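PDB 5C2V: hydrazine synthase subunit alpha from Candidatus Kuenenia stuttgartiensis, which condenses hydroxylamine, made in the gamma subunit of the hydrazine synthase complex, with ammonia to yield hydrazine, and carries two heme c groups. Local coordinates for residues D[288-299]-D[338-348]. Numbering follows the deposited sequence.
Sequences QAKITFGDRKIV and RSPYPLPDDRM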
# COMPACT_ATOMS: atom_id res chain seq x y z
N GLN D 288 9.85 22.43 1.64
CA GLN D 288 10.93 23.31 1.19
C GLN D 288 11.20 23.15 -0.30
O GLN D 288 12.35 23.08 -0.73
CB GLN D 288 12.20 23.05 2.01
CG GLN D 288 12.00 23.23 3.51
CD GLN D 288 13.10 22.58 4.33
OE1 GLN D 288 14.16 22.24 3.81
NE2 GLN D 288 12.85 22.42 5.62
N ALA D 289 10.13 23.11 -1.08
CA ALA D 289 10.23 22.89 -2.52
C ALA D 289 10.66 24.15 -3.27
O ALA D 289 10.09 25.22 -3.07
CB ALA D 289 8.91 22.37 -3.07
N LYS D 290 11.66 24.00 -4.13
CA LYS D 290 12.11 25.09 -4.99
C LYS D 290 12.35 24.54 -6.40
O LYS D 290 12.40 23.33 -6.60
CB LYS D 290 13.38 25.74 -4.44
CG LYS D 290 13.20 26.36 -3.06
CD LYS D 290 14.43 27.13 -2.62
CE LYS D 290 14.32 27.55 -1.17
NZ LYS D 290 13.11 28.37 -0.91
N ILE D 291 12.49 25.44 -7.37
CA ILE D 291 12.61 25.03 -8.77
C ILE D 291 13.92 25.49 -9.40
O ILE D 291 14.31 26.65 -9.26
CB ILE D 291 11.43 25.56 -9.60
CG1 ILE D 291 10.10 25.23 -8.91
CG2 ILE D 291 11.46 24.98 -11.01
CD1 ILE D 291 8.88 25.68 -9.67
N THR D 292 14.59 24.57 -10.10
CA THR D 292 15.85 24.88 -10.78
C THR D 292 15.60 25.67 -12.06
O THR D 292 14.58 25.50 -12.72
CB THR D 292 16.64 23.61 -11.12
OG1 THR D 292 15.87 22.80 -12.02
CG2 THR D 292 16.95 22.82 -9.86
N PHE D 293 16.55 26.54 -12.40
CA PHE D 293 16.43 27.37 -13.59
C PHE D 293 16.88 26.68 -14.88
O PHE D 293 16.24 26.84 -15.92
CB PHE D 293 17.21 28.67 -13.37
CG PHE D 293 16.74 29.45 -12.17
CD1 PHE D 293 15.69 30.34 -12.28
CD2 PHE D 293 17.33 29.26 -10.93
CE1 PHE D 293 15.25 31.04 -11.18
CE2 PHE D 293 16.89 29.96 -9.83
CZ PHE D 293 15.85 30.86 -9.95
N GLY D 294 17.97 25.93 -14.82
CA GLY D 294 18.52 25.31 -16.01
C GLY D 294 17.70 24.19 -16.63
O GLY D 294 17.29 24.28 -17.79
N ASP D 295 17.45 23.12 -15.86
CA ASP D 295 16.67 21.99 -16.36
C ASP D 295 15.22 22.04 -15.90
O ASP D 295 14.44 21.13 -16.21
CB ASP D 295 17.32 20.67 -15.95
CG ASP D 295 17.88 20.69 -14.54
OD1 ASP D 295 17.34 21.44 -13.70
OD2 ASP D 295 18.86 19.97 -14.28
N ARG D 296 14.87 23.08 -15.16
CA ARG D 296 13.51 23.27 -14.65
C ARG D 296 13.02 22.07 -13.85
O ARG D 296 12.06 21.40 -14.23
CB ARG D 296 12.54 23.56 -15.80
CG ARG D 296 12.45 25.02 -16.18
CD ARG D 296 11.70 25.20 -17.49
NE ARG D 296 11.06 26.51 -17.59
CZ ARG D 296 9.76 26.72 -17.44
NH1 ARG D 296 8.95 25.70 -17.19
NH2 ARG D 296 9.26 27.94 -17.54
N LYS D 297 13.67 21.82 -12.72
CA LYS D 297 13.29 20.71 -11.86
C LYS D 297 12.78 21.21 -10.51
O LYS D 297 13.40 22.08 -9.90
CB LYS D 297 14.47 19.76 -11.64
CG LYS D 297 14.95 19.04 -12.89
CD LYS D 297 16.12 18.12 -12.57
CE LYS D 297 16.59 17.37 -13.80
NZ LYS D 297 17.75 16.49 -13.50
N ILE D 298 11.66 20.67 -10.06
CA ILE D 298 11.21 20.93 -8.71
C ILE D 298 12.04 20.06 -7.78
O ILE D 298 11.99 18.83 -7.86
CB ILE D 298 9.71 20.61 -8.52
CG1 ILE D 298 8.86 21.39 -9.52
CG2 ILE D 298 9.28 20.92 -7.09
CD1 ILE D 298 7.38 21.06 -9.44
N VAL D 299 12.80 20.71 -6.91
CA VAL D 299 13.67 20.01 -5.97
C VAL D 299 13.15 20.24 -4.57
O VAL D 299 12.98 21.38 -4.14
CB VAL D 299 15.13 20.50 -6.08
CG1 VAL D 299 15.97 19.88 -4.97
CG2 VAL D 299 15.70 20.17 -7.44
N ARG D 338 18.57 19.32 4.12
CA ARG D 338 17.47 20.25 4.31
C ARG D 338 17.76 21.58 3.61
O ARG D 338 18.91 21.91 3.32
CB ARG D 338 17.22 20.49 5.81
CG ARG D 338 18.33 21.27 6.50
CD ARG D 338 18.22 21.22 8.01
NE ARG D 338 17.00 21.84 8.51
CZ ARG D 338 16.74 22.04 9.80
NH1 ARG D 338 17.62 21.67 10.72
NH2 ARG D 338 15.60 22.62 10.17
N SER D 339 16.69 22.32 3.33
CA SER D 339 16.77 23.67 2.77
C SER D 339 17.65 23.80 1.52
O SER D 339 18.68 24.47 1.56
CB SER D 339 17.27 24.65 3.84
OG SER D 339 16.50 24.54 5.02
N PRO D 340 17.26 23.15 0.41
CA PRO D 340 18.02 23.29 -0.83
C PRO D 340 17.75 24.63 -1.51
O PRO D 340 16.62 25.11 -1.46
CB PRO D 340 17.51 22.13 -1.68
CG PRO D 340 16.10 21.94 -1.23
CD PRO D 340 16.08 22.27 0.24
N TYR D 341 18.77 25.23 -2.12
CA TYR D 341 18.59 26.51 -2.81
C TYR D 341 19.26 26.55 -4.18
O TYR D 341 20.44 26.88 -4.29
CB TYR D 341 19.10 27.66 -1.95
CG TYR D 341 18.41 28.96 -2.28
CD1 TYR D 341 18.84 29.75 -3.34
CD2 TYR D 341 17.31 29.39 -1.54
CE1 TYR D 341 18.20 30.94 -3.65
CE2 TYR D 341 16.67 30.57 -1.85
CZ TYR D 341 17.11 31.34 -2.90
OH TYR D 341 16.47 32.51 -3.20
N PRO D 342 18.51 26.21 -5.24
CA PRO D 342 19.03 26.24 -6.61
C PRO D 342 19.45 27.64 -7.05
O PRO D 342 18.83 28.63 -6.65
CB PRO D 342 17.84 25.74 -7.45
CG PRO D 342 16.88 25.14 -6.48
CD PRO D 342 17.07 25.87 -5.20
N LEU D 343 20.49 27.72 -7.87
CA LEU D 343 20.95 28.99 -8.42
C LEU D 343 20.76 29.02 -9.94
O LEU D 343 20.80 27.97 -10.59
CB LEU D 343 22.42 29.24 -8.07
CG LEU D 343 22.77 29.72 -6.66
CD1 LEU D 343 24.27 29.93 -6.53
CD2 LEU D 343 22.02 31.00 -6.34
N PRO D 344 20.56 30.22 -10.50
CA PRO D 344 20.48 30.43 -11.95
C PRO D 344 21.75 30.00 -12.69
O PRO D 344 21.74 29.87 -13.91
CB PRO D 344 20.27 31.94 -12.07
CG PRO D 344 19.59 32.31 -10.81
CD PRO D 344 20.21 31.44 -9.75
N ASP D 345 22.83 29.79 -11.94
CA ASP D 345 24.10 29.35 -12.50
C ASP D 345 24.15 27.84 -12.61
O ASP D 345 25.19 27.26 -12.92
CB ASP D 345 25.27 29.85 -11.65
CG ASP D 345 25.18 31.32 -11.34
OD1 ASP D 345 24.65 32.08 -12.18
OD2 ASP D 345 25.63 31.73 -10.25
N ASP D 346 23.01 27.21 -12.32
CA ASP D 346 22.86 25.76 -12.24
C ASP D 346 23.67 25.19 -11.08
O ASP D 346 24.07 24.03 -11.11
CB ASP D 346 23.27 25.09 -13.56
CG ASP D 346 22.40 25.51 -14.72
OD1 ASP D 346 21.24 25.91 -14.48
OD2 ASP D 346 22.87 25.43 -15.87
N ARG D 347 23.90 26.01 -10.07
CA ARG D 347 24.48 25.53 -8.82
C ARG D 347 23.38 25.43 -7.77
O ARG D 347 22.24 25.83 -8.02
CB ARG D 347 25.60 26.46 -8.34
CG ARG D 347 26.74 26.62 -9.32
CD ARG D 347 27.86 27.47 -8.74
NE ARG D 347 27.43 28.84 -8.49
CZ ARG D 347 28.18 29.76 -7.89
NH1 ARG D 347 29.40 29.46 -7.48
NH2 ARG D 347 27.70 30.98 -7.70
N MET D 348 23.71 24.91 -6.60
CA MET D 348 22.75 24.82 -5.52
C MET D 348 23.43 24.85 -4.15
O MET D 348 24.51 24.27 -3.98
CB MET D 348 21.90 23.55 -5.66
CG MET D 348 20.75 23.44 -4.67
SD MET D 348 19.55 22.17 -5.12
CE MET D 348 20.59 20.72 -5.21
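The ring of Phe293 lies along Pro344, with the proline CG over one face in a CH-pi contact, 4.0 Å from the ring centroid. Ile291 O sits above the rim of the opposite face, and Pro342 O meets the ring edge in plane, 4.0 Å from Phe293 CE2. Phe293 CG stands anti to its own carbonyl carbon (chi1 -58°), which lays the ring beside the proline, both side chains pointing the same way. Earlier in the chain, on strand 289-291, the aliphatic part of Lys290 runs over Pro342, Lys290 CB lying 3.8 Å from Pro342 CD. Its CE comes obliquely to Tyr341 CD2 at 3.5 Å. The Lys290 ammonium end makes a cation-pi contact with Trp232, while Tyr341 OH is hydrogen-bonded to Lys391 NZ.

Gln288 supplies the polar grip. Its OE1 accepts the backbone N-H of Ser339 at 2.6 Å, with an N-H...O angle of 147° and the donor tilted out of the carbonyl plane; Ser339 OG adds a weak bond to the same oxygen. From the neighbouring strand, 297-303, Val299 CG1 packs against Pro340 CB and Met348 SD, each at 4.3 Å.

The contact joins two successive four-stranded antiparallel sheets, consistent with adjacent blades of the six-bladed beta-propeller. Strands 289-291 and 338-342, in the first strands of their sheets, run nearly parallel, 11° apart, and meet largely through side chains. Strand 297-303 adds Val301 against Pro340, and strand 381-387, which belongs to the sheet it forms with strands 31-37, 58-63 and 69-71, touches Ser339 and Tyr341.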